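Local coordinates for putative TRAP PERIPLASMIC SOLUTE BINDING PROTEIN (Haemophilus influenzae, PDB 4PBQ), which binds L-gulonate and probably serves as the periplasmic solute-binding component of a TRAP transporter for sugar acids, at residues 24-29 with 60-65; 102-107 with 230-235; 160-165 with 180-185. One frame throughout, in Å; residues are numbered along the deposited sequence. Where two conformers were deposited one is given.

Starting at the N terminus, interaction 1 closes a short loop: strand 25-30 leads into helix 38-54 and returns as strand 59-64 beside it. The chain then reaches 102-107, which opens the much longer loop that interaction 2 closes at 230-235. Interaction 3 (160-165 with 180-185) is nested wholly inside that loop, whereas interaction 1 is finished before it begins. Interactions 1 and 2 reach the same mixed sheet, since strand 86-89 pairs with both 25-30 and 231-239; their centres are about 27 Å apart. Interaction 3 belongs to a separate two-stranded sheet, its centre about 21 Å from that of interaction 2 and about 41 Å from that of interaction 1.

Interaction 1: 24-29 with 60-65; sequences KTIIKL and EIRLYP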
loop_
_atom_site.group_PDB
_atom_site.type_symbol
_atom_site.label_atom_id
_atom_site.label_comp_id
_atom_site.label_asym_id
_atom_site.label_seq_id
_atom_site.Cartn_x
_atom_site.Cartn_y
_atom_site.Cartn_z
ATOM N N LYS A 24 -25.067 11.505 17.576
ATOM C CA LYS A 24 -24.451 11.456 16.234
ATOM C C LYS A 24 -22.951 11.203 16.311
ATOM O O LYS A 24 -22.226 11.963 16.953
ATOM C CB LYS A 24 -24.701 12.773 15.503
ATOM C CG LYS A 24 -24.447 12.744 14.009
ATOM C CD LYS A 24 -24.540 14.164 13.437
ATOM C CE LYS A 24 -25.119 14.207 12.023
ATOM N NZ LYS A 24 -25.197 15.616 11.517
ATOM N N THR A 25 -22.478 10.165 15.620
ATOM C CA THR A 25 -21.081 9.735 15.742
ATOM C C THR A 25 -20.270 10.199 14.532
ATOM O O THR A 25 -20.624 9.920 13.385
ATOM C CB THR A 25 -20.998 8.198 15.891
ATOM O OG1 THR A 25 -21.658 7.794 17.100
ATOM C CG2 THR A 25 -19.555 7.736 15.933
ATOM N N ILE A 26 -19.191 10.924 14.800
ATOM C CA ILE A 26 -18.354 11.452 13.754
ATOM C C ILE A 26 -17.092 10.620 13.683
ATOM O O ILE A 26 -16.323 10.563 14.647
ATOM C CB ILE A 26 -17.981 12.910 14.003
ATOM C CG1 ILE A 26 -19.247 13.763 14.016
ATOM C CG2 ILE A 26 -17.057 13.399 12.925
ATOM C CD1 ILE A 26 -19.016 15.141 14.533
ATOM N N ILE A 27 -16.924 9.955 12.545
ATOM C CA ILE A 27 -15.770 9.104 12.286
ATOM C C ILE A 27 -14.826 9.785 11.285
ATOM O O ILE A 27 -15.150 9.935 10.111
ATOM C CB ILE A 27 -16.268 7.768 11.766
ATOM C CG1 ILE A 27 -16.982 7.035 12.908
ATOM C CG2 ILE A 27 -15.135 6.925 11.238
ATOM C CD1 ILE A 27 -17.666 5.785 12.477
ATOM N N LYS A 28 -13.655 10.210 11.762
ATOM C CA LYS A 28 -12.683 10.850 10.895
ATOM C C LYS A 28 -11.921 9.716 10.232
ATOM O O LYS A 28 -11.557 8.753 10.903
ATOM C CB LYS A 28 -11.688 11.717 11.671
ATOM C CG LYS A 28 -12.311 12.850 12.474
ATOM C CD LYS A 28 -11.238 13.773 13.073
ATOM C CE LYS A 28 -10.268 13.042 13.997
ATOM N NZ LYS A 28 -10.944 12.452 15.174
ATOM N N LEU A 29 -11.731 9.831 8.930
ATOM C CA LEU A 29 -11.054 8.790 8.136
ATOM C C LEU A 29 -9.887 9.406 7.388
ATOM O O LEU A 29 -10.057 10.212 6.447
ATOM C CB LEU A 29 -12.045 8.146 7.163
ATOM C CG LEU A 29 -11.560 6.857 6.499
ATOM C CD1 LEU A 29 -12.775 6.154 5.923
ATOM C CD2 LEU A 29 -10.505 7.089 5.434
ATOM N N GLU A 60 -21.313 9.807 10.609
ATOM C CA GLU A 60 -20.768 10.626 9.536
ATOM C C GLU A 60 -19.339 10.201 9.322
ATOM O O GLU A 60 -18.596 10.118 10.295
ATOM C CB GLU A 60 -20.797 12.106 9.927
ATOM C CG GLU A 60 -20.144 13.002 8.908
ATOM C CD GLU A 60 -20.367 14.474 9.190
ATOM O OE1 GLU A 60 -19.492 15.103 9.821
ATOM O OE2 GLU A 60 -21.418 14.997 8.767
ATOM N N ILE A 61 -18.982 9.881 8.078
ATOM C CA ILE A 61 -17.629 9.444 7.751
ATOM C C ILE A 61 -16.927 10.622 7.079
ATOM O O ILE A 61 -17.173 10.901 5.898
ATOM C CB ILE A 61 -17.629 8.236 6.804
ATOM C CG1 ILE A 61 -18.588 7.130 7.290
ATOM C CG2 ILE A 61 -16.195 7.723 6.618
ATOM C CD1 ILE A 61 -18.292 6.537 8.674
ATOM N N ARG A 62 -16.120 11.355 7.848
ATOM C CA ARG A 62 -15.466 12.574 7.334
ATOM C C ARG A 62 -14.096 12.186 6.732
ATOM O O ARG A 62 -13.253 11.677 7.432
ATOM C CB ARG A 62 -15.273 13.619 8.436
ATOM C CG ARG A 62 -16.585 14.064 9.072
ATOM C CD ARG A 62 -16.399 15.348 9.860
ATOM N NE ARG A 62 -16.243 16.505 8.980
ATOM C CZ ARG A 62 -15.697 17.661 9.352
ATOM N NH1 ARG A 62 -15.596 18.663 8.483
ATOM N NH2 ARG A 62 -15.256 17.820 10.595
ATOM N N LEU A 63 -13.899 12.444 5.446
ATOM C CA LEU A 63 -12.690 12.013 4.742
ATOM C C LEU A 63 -11.568 13.058 4.829
ATOM O O LEU A 63 -11.791 14.274 4.681
ATOM C CB LEU A 63 -12.990 11.708 3.271
ATOM C CG LEU A 63 -14.132 10.706 3.070
ATOM C CD1 LEU A 63 -14.291 10.396 1.595
ATOM C CD2 LEU A 63 -13.901 9.391 3.854
ATOM N N TYR A 64 -10.359 12.567 5.056
ATOM C CA TYR A 64 -9.179 13.411 5.169
ATOM C C TYR A 64 -8.046 12.805 4.338
ATOM O O TYR A 64 -7.246 12.023 4.839
ATOM C CB TYR A 64 -8.741 13.516 6.624
ATOM C CG TYR A 64 -9.675 14.339 7.499
ATOM C CD1 TYR A 64 -9.544 15.724 7.610
ATOM C CD2 TYR A 64 -10.680 13.719 8.230
ATOM C CE1 TYR A 64 -10.391 16.469 8.443
ATOM C CE2 TYR A 64 -11.526 14.450 9.058
ATOM C CZ TYR A 64 -11.380 15.814 9.159
ATOM O OH TYR A 64 -12.229 16.512 9.992
ATOM N N PRO A 65 -7.973 13.176 3.058
ATOM C CA PRO A 65 -6.948 12.607 2.190
ATOM C C PRO A 65 -5.599 13.322 2.404
ATOM O O PRO A 65 -5.480 14.230 3.218
ATOM C CB PRO A 65 -7.502 12.907 0.805
ATOM C CG PRO A 65 -8.180 14.281 0.999
ATOM C CD PRO A 65 -8.831 14.154 2.354
#
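The contact joins the two parallel strands of a beta-alpha-beta unit, with Ile-27 and Leu-29 of 24-29 each bonded to residues on both sides of their partners in 60-65. The short strand axes approach to 4.7 Å at 24°. Five backbone hydrogen bonds form a ladder: Glu-60 N to Thr-25 O (2.9 Å), then Ile-27 N to Glu-60 O, Arg-62 N to Ile-27 O, Leu-29 N to Arg-62 O and Tyr-64 N to Leu-29 O, each 2.8 Å. The last is the most bent, 142° at the hydrogen.

On one face, Ile-27, Leu-29, Ile-61 and Leu-63 form an apolar layer. Ile-61 CD1 lies 3.9 Å from Ile-27 CB. With CG of Leu-29 swung opposite its backbone N (chi1 -167°), Leu-29 CD1 meets Ile-61 CG2; the Leu-63 side chain lies beside that of Leu-29, CD2 against CB and CD1. Leu-43 of helix 38-54 and Phe-254 of helix 248-281 pack against this layer.

The other face is more polar. The methylenes of Lys-28 slant across Tyr-64, whose CE2 they touch, before the bent chain carries NZ away to Thr-83 O and Glu-85. Tyr-64 OH in turn sits over one face of the Arg-62 guanidinium, offset toward its rim. Adjacent parallel strands joined through helix 38-54, which packs on their apolar face, make this a beta-alpha-beta unit.

Interaction 2: 102-107 with 230-235; sequences VWEWPY and IFSPGL. With 2UF (L-gulonate), chain D.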
loop_
_atom_site.group_PDB
_atom_site.type_symbol
_atom_site.label_atom_id
_atom_site.label_comp_id
_atom_site.label_asym_id
_atom_site.label_seq_id
_atom_site.Cartn_x
_atom_site.Cartn_y
_atom_site.Cartn_z
ATOM N N VAL A 102 3.440 -9.213 5.391
ATOM C CA VAL A 102 3.687 -10.323 4.475
ATOM C C VAL A 102 3.238 -10.030 3.038
ATOM O O VAL A 102 3.866 -10.503 2.098
ATOM C CB VAL A 102 3.047 -11.644 4.983
ATOM C CG1 VAL A 102 1.527 -11.567 5.005
ATOM C CG2 VAL A 102 3.511 -12.824 4.146
ATOM N N TRP A 103 2.183 -9.233 2.865
ATOM C CA TRP A 103 1.619 -9.018 1.524
ATOM C C TRP A 103 2.569 -8.267 0.609
ATOM O O TRP A 103 2.414 -8.352 -0.593
ATOM C CB TRP A 103 0.267 -8.271 1.592
ATOM C CG TRP A 103 -0.582 -8.801 2.680
ATOM C CD1 TRP A 103 -0.995 -8.143 3.810
ATOM C CD2 TRP A 103 -1.114 -10.131 2.776
ATOM N NE1 TRP A 103 -1.737 -8.990 4.602
ATOM C CE2 TRP A 103 -1.824 -10.213 3.982
ATOM C CE3 TRP A 103 -1.054 -11.266 1.955
ATOM C CZ2 TRP A 103 -2.455 -11.371 4.385
ATOM C CZ3 TRP A 103 -1.698 -12.419 2.369
ATOM C CH2 TRP A 103 -2.375 -12.465 3.563
ATOM N N GLU A 104 3.520 -7.532 1.194
ATOM C CA GLU A 104 4.521 -6.772 0.462
ATOM C C GLU A 104 5.850 -7.530 0.281
ATOM O O GLU A 104 6.815 -6.971 -0.218
ATOM C CB GLU A 104 4.762 -5.422 1.139
ATOM C CG GLU A 104 3.638 -4.398 0.830
ATOM C CD GLU A 104 3.761 -3.092 1.618
ATOM O OE1 GLU A 104 4.366 -3.118 2.720
ATOM O OE2 GLU A 104 3.309 -2.034 1.100
ATOM N N TRP A 105 5.901 -8.811 0.625
ATOM C CA TRP A 105 7.106 -9.574 0.329
ATOM C C TRP A 105 7.293 -9.625 -1.194
ATOM O O TRP A 105 6.326 -9.785 -1.944
ATOM C CB TRP A 105 7.037 -10.963 0.953
ATOM C CG TRP A 105 7.156 -10.950 2.463
ATOM C CD1 TRP A 105 7.244 -9.850 3.272
ATOM C CD2 TRP A 105 7.149 -12.082 3.325
ATOM N NE1 TRP A 105 7.311 -10.241 4.595
ATOM C CE2 TRP A 105 7.250 -11.605 4.650
ATOM C CE3 TRP A 105 7.075 -13.461 3.112
ATOM C CZ2 TRP A 105 7.291 -12.460 5.744
ATOM C CZ3 TRP A 105 7.122 -14.304 4.204
ATOM C CH2 TRP A 105 7.234 -13.801 5.499
ATOM N N PRO A 106 8.542 -9.506 -1.669
ATOM C CA PRO A 106 8.753 -9.334 -3.121
ATOM C C PRO A 106 8.310 -10.529 -3.960
ATOM O O PRO A 106 8.512 -11.685 -3.578
ATOM C CB PRO A 106 10.267 -9.111 -3.223
ATOM C CG PRO A 106 10.613 -8.483 -1.924
ATOM C CD PRO A 106 9.769 -9.216 -0.912
ATOM N N TYR A 107 7.659 -10.249 -5.082
ATOM C CA TYR A 107 7.262 -11.282 -6.045
ATOM C C TYR A 107 6.275 -12.338 -5.483
ATOM O O TYR A 107 6.189 -13.468 -5.964
ATOM C CB TYR A 107 8.524 -11.897 -6.707
ATOM C CG TYR A 107 9.421 -10.810 -7.272
ATOM C CD1 TYR A 107 9.033 -10.081 -8.380
ATOM C CD2 TYR A 107 10.629 -10.480 -6.666
ATOM C CE1 TYR A 107 9.808 -9.026 -8.887
ATOM C CE2 TYR A 107 11.409 -9.440 -7.149
ATOM C CZ TYR A 107 11.018 -8.723 -8.273
ATOM O OH TYR A 107 11.799 -7.704 -8.773
ATOM N N ILE A 230 7.121 -5.328 -5.573
ATOM C CA ILE A 230 6.353 -5.471 -4.337
ATOM C C ILE A 230 4.925 -4.999 -4.634
ATOM O O ILE A 230 4.751 -4.036 -5.407
ATOM C CB ILE A 230 6.975 -4.644 -3.187
ATOM C CG1 ILE A 230 8.240 -5.340 -2.649
ATOM C CG2 ILE A 230 5.941 -4.360 -2.060
ATOM C CD1 ILE A 230 9.006 -4.548 -1.571
ATOM N N PHE A 231 3.926 -5.686 -4.079
ATOM C CA PHE A 231 2.526 -5.266 -4.227
ATOM C C PHE A 231 2.075 -4.608 -2.937
ATOM O O PHE A 231 2.195 -5.195 -1.874
ATOM C CB PHE A 231 1.583 -6.443 -4.517
ATOM C CG PHE A 231 0.148 -5.999 -4.713
ATOM C CD1 PHE A 231 -0.311 -5.586 -5.962
ATOM C CD2 PHE A 231 -0.706 -5.899 -3.633
ATOM C CE1 PHE A 231 -1.635 -5.129 -6.120
ATOM C CE2 PHE A 231 -2.028 -5.446 -3.793
ATOM C CZ PHE A 231 -2.474 -5.055 -5.032
ATOM N N SER A 232 1.525 -3.400 -3.025
ATOM C CA SER A 232 1.072 -2.668 -1.846
ATOM C C SER A 232 -0.455 -2.609 -1.750
ATOM O O SER A 232 -1.102 -1.941 -2.558
ATOM C CB SER A 232 1.628 -1.261 -1.903
ATOM O OG SER A 232 2.985 -1.202 -1.496
ATOM N N PRO A 233 -1.027 -3.291 -0.762
ATOM C CA PRO A 233 -2.461 -3.130 -0.481
ATOM C C PRO A 233 -2.716 -1.867 0.321
ATOM O O PRO A 233 -1.826 -1.402 1.032
ATOM C CB PRO A 233 -2.781 -4.325 0.397
ATOM C CG PRO A 233 -1.528 -5.032 0.642
ATOM C CD PRO A 233 -0.398 -4.190 0.213
ATOM N N GLY A 234 -3.926 -1.338 0.198
ATOM C CA GLY A 234 -4.401 -0.263 1.055
ATOM C C GLY A 234 -5.496 -0.804 1.968
ATOM O O GLY A 234 -6.564 -1.227 1.505
ATOM N N LEU A 235 -5.222 -0.819 3.269
ATOM C CA LEU A 235 -6.110 -1.427 4.252
ATOM C C LEU A 235 -7.105 -0.408 4.782
ATOM O O LEU A 235 -6.710 0.602 5.350
ATOM C CB LEU A 235 -5.292 -1.993 5.421
ATOM C CG LEU A 235 -4.615 -3.361 5.248
ATOM C CD1 LEU A 235 -3.946 -3.530 3.962
ATOM C CD2 LEU A 235 -3.628 -3.526 6.440
HETATM O O6A 2UF D . 5.122 5.963 1.847
HETATM C C6 2UF D . 5.076 5.039 1.024
HETATM O O6B 2UF D . 5.869 4.866 0.086
HETATM C C5 2UF D . 3.894 4.055 1.154
HETATM O O5 2UF D . 3.604 3.533 -0.124
HETATM C C4 2UF D . 4.242 2.902 2.122
HETATM O O4 2UF D . 4.416 3.419 3.451
HETATM C C3 2UF D . 3.126 1.836 2.088
HETATM O O3 2UF D . 1.787 2.414 2.262
HETATM C C2 2UF D . 3.339 0.765 3.171
HETATM O O2 2UF D . 2.478 -0.296 2.804
HETATM C C1 2UF D . 4.797 0.208 3.161
HETATM O O1 2UF D . 4.845 -0.889 4.087
HETATM O O HOH W 1 4.242 -8.191 -2.637
#
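Ile-230 meets Glu-104 and Pro-106 first. Its CG1 approaches Glu-104 O to 3.3 Å, its CG2 lies against Glu-104 CB, and CG1 also runs beside Pro-106 CG. Phe-231 contributes its backbone: its N donates to a water (2.9 Å from Phe-231 N) that in turn donates to Trp-103 O and Trp-105 O. One water thus bridges two carbonyls of the loop to one N-H of the strand, and Phe-231 O rests near Glu-104 CG.

Ser-232 makes the only direct hydrogen bond between the two segments. Its OG donates to Glu-104 OE2 at 2.7 Å, meeting that oxygen on the anti side and 23° out of the carboxylate plane. Arg-147, itself a residue of the ligand pocket, also bonds to Ser-232 OG through NH1, consistent with holding the serine in place beside the glutamate. Pro-233 completes the row, with CG 3.8 Å from Trp-103 CB.

Glu-104, extended beyond CG, accepts from both hydroxyls at one end of L-gulonate: ligand O1 lies 2.7 Å from OE1, and ligand O2 lies 2.6 Å from OE2. OE2 therefore accepts from both Ser-232 OG and ligand O2. The ligand carboxylate is at the far end of its chain. Two hydroxyls held by one buried carboxylate mark the polyol end of this L-gulonate pocket.

Interaction 3: 160-165 with 180-185; sequences DFKGLR and AMNINP
Phe-161 packs on Met-181 and Ile-183 where the two parallel strands of a beta-alpha-beta unit (strand 165-168, helix 172-180, strand 184-187) start: residues 160-165 lead into the first strand, and the segment 180-185 runs from the end of the helix into the second. Ile-183 CD1 lies over one face of the Phe-161 ring in a CH-pi contact, 4.0 Å from the centroid and 22° off the normal. Met-181, a selenomethionine, runs alongside: its CB is 3.9 Å from Phe-161 CD2, and its SE makes an oblique Met-aromatic contact 5.4 Å from the ring centroid. A chi1 of -73° sets the Phe-161 ring opposite its own carbonyl carbon, where it also meets Phe-294 and Met-298 of helix 292-312.

Further along, Leu-164 CD2 touches Ile-183 CG1, and the strands start to pair. Asn-184 N donates to Leu-164 O at 2.9 Å, with 156° at the hydrogen, and the CA-H of Arg-165 faces Asn-184 O. Arg-165 carries its guanidinium elsewhere, to Asp-203 and Lys-200 O.

Two turns position these groups. A type II turn spans Phe-161 to Leu-164, closed by Leu-164 N to Phe-161 O (2.9 Å), with Gly-163 at positive phi. Across from it, Asn-182 leaves the helix in a Schellman motif, also at positive phi. A water joins the two turns: it accepts from Gly-163 N at 2.9 Å, donates to Asn-182 O at 2.7 Å and, in a longer bond, donates to Asn-184 OD1 at 3.3 Å.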
loop_
_atom_site.group_PDB
_atom_site.type_symbol
_atom_site.label_atom_id
_atom_site.label_comp_id
_atom_site.label_asym_id
_atom_site.label_seq_id
_atom_site.Cartn_x
_atom_site.Cartn_y
_atom_site.Cartn_z
ATOM N N ASP A 160 23.096 -1.372 -12.844
ATOM C CA ASP A 160 22.794 0.052 -12.799
ATOM C C ASP A 160 22.356 0.490 -11.400
ATOM O O ASP A 160 22.404 1.664 -11.085
ATOM C CB ASP A 160 21.706 0.423 -13.815
ATOM C CG ASP A 160 22.167 0.287 -15.266
ATOM O OD1 ASP A 160 23.387 0.251 -15.521
ATOM O OD2 ASP A 160 21.287 0.239 -16.159
ATOM N N PHE A 161 21.934 -0.450 -10.560
ATOM C CA PHE A 161 21.568 -0.129 -9.178
ATOM C C PHE A 161 22.749 0.365 -8.333
ATOM O O PHE A 161 22.540 1.081 -7.331
ATOM C CB PHE A 161 21.002 -1.367 -8.500
ATOM C CG PHE A 161 19.621 -1.743 -8.953
ATOM C CD1 PHE A 161 18.682 -0.776 -9.296
ATOM C CD2 PHE A 161 19.257 -3.074 -9.031
ATOM C CE1 PHE A 161 17.415 -1.145 -9.699
ATOM C CE2 PHE A 161 17.970 -3.432 -9.421
ATOM C CZ PHE A 161 17.069 -2.484 -9.749
ATOM N N LYS A 162 23.972 -0.041 -8.681
ATOM C CA LYS A 162 25.138 0.335 -7.878
ATOM C C LYS A 162 25.305 1.861 -7.843
ATOM O O LYS A 162 25.330 2.517 -8.879
ATOM C CB LYS A 162 26.402 -0.351 -8.415
ATOM C CG LYS A 162 27.656 -0.029 -7.632
ATOM C CD LYS A 162 28.866 -0.790 -8.173
ATOM C CE LYS A 162 28.892 -2.226 -7.665
ATOM N NZ LYS A 162 29.245 -2.325 -6.205
ATOM N N GLY A 163 25.376 2.429 -6.647
ATOM C CA GLY A 163 25.483 3.870 -6.516
ATOM C C GLY A 163 24.117 4.558 -6.415
ATOM O O GLY A 163 24.044 5.731 -6.070
ATOM N N LEU A 164 23.047 3.838 -6.732
ATOM C CA LEU A 164 21.706 4.426 -6.711
ATOM C C LEU A 164 21.264 4.717 -5.281
ATOM O O LEU A 164 21.373 3.847 -4.421
ATOM C CB LEU A 164 20.700 3.487 -7.369
ATOM C CG LEU A 164 19.299 4.084 -7.523
ATOM C CD1 LEU A 164 19.289 5.258 -8.505
ATOM C CD2 LEU A 164 18.330 2.991 -7.951
ATOM N N ARG A 165 20.763 5.930 -5.041
ATOM C CA ARG A 165 20.231 6.314 -3.732
ATOM C C ARG A 165 18.723 6.420 -3.836
ATOM O O ARG A 165 18.198 7.252 -4.576
ATOM C CB ARG A 165 20.840 7.643 -3.285
ATOM C CG ARG A 165 22.376 7.595 -3.143
ATOM C CD ARG A 165 23.006 8.975 -3.128
ATOM N NE ARG A 165 22.570 9.780 -4.257
ATOM C CZ ARG A 165 22.551 11.109 -4.266
ATOM N NH1 ARG A 165 22.989 11.797 -3.219
ATOM N NH2 ARG A 165 22.101 11.756 -5.325
ATOM N N ALA A 180 19.365 -5.670 -0.897
ATOM C CA ALA A 180 19.489 -6.901 -1.681
ATOM C C ALA A 180 19.666 -6.612 -3.178
ATOM O O ALA A 180 20.207 -7.444 -3.920
ATOM C CB ALA A 180 18.269 -7.817 -1.453
HETATM N N MSE A 181 19.188 -5.443 -3.608
HETATM C CA MSE A 181 19.344 -4.962 -4.985
HETATM C C MSE A 181 20.666 -4.210 -5.209
HETATM O O MSE A 181 20.943 -3.773 -6.317
HETATM C CB MSE A 181 18.187 -4.044 -5.389
HETATM C CG MSE A 181 16.773 -4.666 -5.327
HETATM SE SE MSE A 181 16.578 -6.278 -6.416
HETATM C CE MSE A 181 16.291 -7.592 -5.013
ATOM N N ASN A 182 21.481 -4.102 -4.161
ATOM C CA ASN A 182 22.709 -3.300 -4.142
ATOM C C ASN A 182 22.411 -1.805 -4.304
ATOM O O ASN A 182 23.247 -1.043 -4.801
ATOM C CB ASN A 182 23.717 -3.790 -5.204
ATOM C CG ASN A 182 25.144 -3.467 -4.832
ATOM O OD1 ASN A 182 25.439 -3.180 -3.673
ATOM N ND2 ASN A 182 26.045 -3.522 -5.813
ATOM N N ILE A 183 21.190 -1.417 -3.918
ATOM C CA ILE A 183 20.775 -0.018 -3.848
ATOM C C ILE A 183 21.093 0.542 -2.466
ATOM O O ILE A 183 21.031 -0.194 -1.488
ATOM C CB ILE A 183 19.259 0.097 -4.109
ATOM C CG1 ILE A 183 18.911 -0.314 -5.547
ATOM C CG2 ILE A 183 18.764 1.522 -3.824
ATOM C CD1 ILE A 183 17.408 -0.505 -5.784
ATOM N N ASN A 184 21.422 1.842 -2.385
ATOM C CA ASN A 184 21.599 2.537 -1.096
ATOM C C ASN A 184 20.273 3.178 -0.658
ATOM O O ASN A 184 19.898 4.200 -1.200
ATOM C CB ASN A 184 22.654 3.644 -1.207
ATOM C CG ASN A 184 24.012 3.120 -1.683
ATOM O OD1 ASN A 184 24.423 2.021 -1.317
ATOM N ND2 ASN A 184 24.708 3.909 -2.497
ATOM N N PRO A 185 19.570 2.573 0.299
ATOM C CA PRO A 185 18.274 3.106 0.733
ATOM C C PRO A 185 18.426 4.211 1.752
ATOM O O PRO A 185 19.384 4.237 2.508
ATOM C CB PRO A 185 17.624 1.897 1.389
ATOM C CG PRO A 185 18.803 1.188 2.027
ATOM C CD PRO A 185 19.910 1.332 1.032
HETATM O O HOH W 2 25.139 0.812 -4.265
#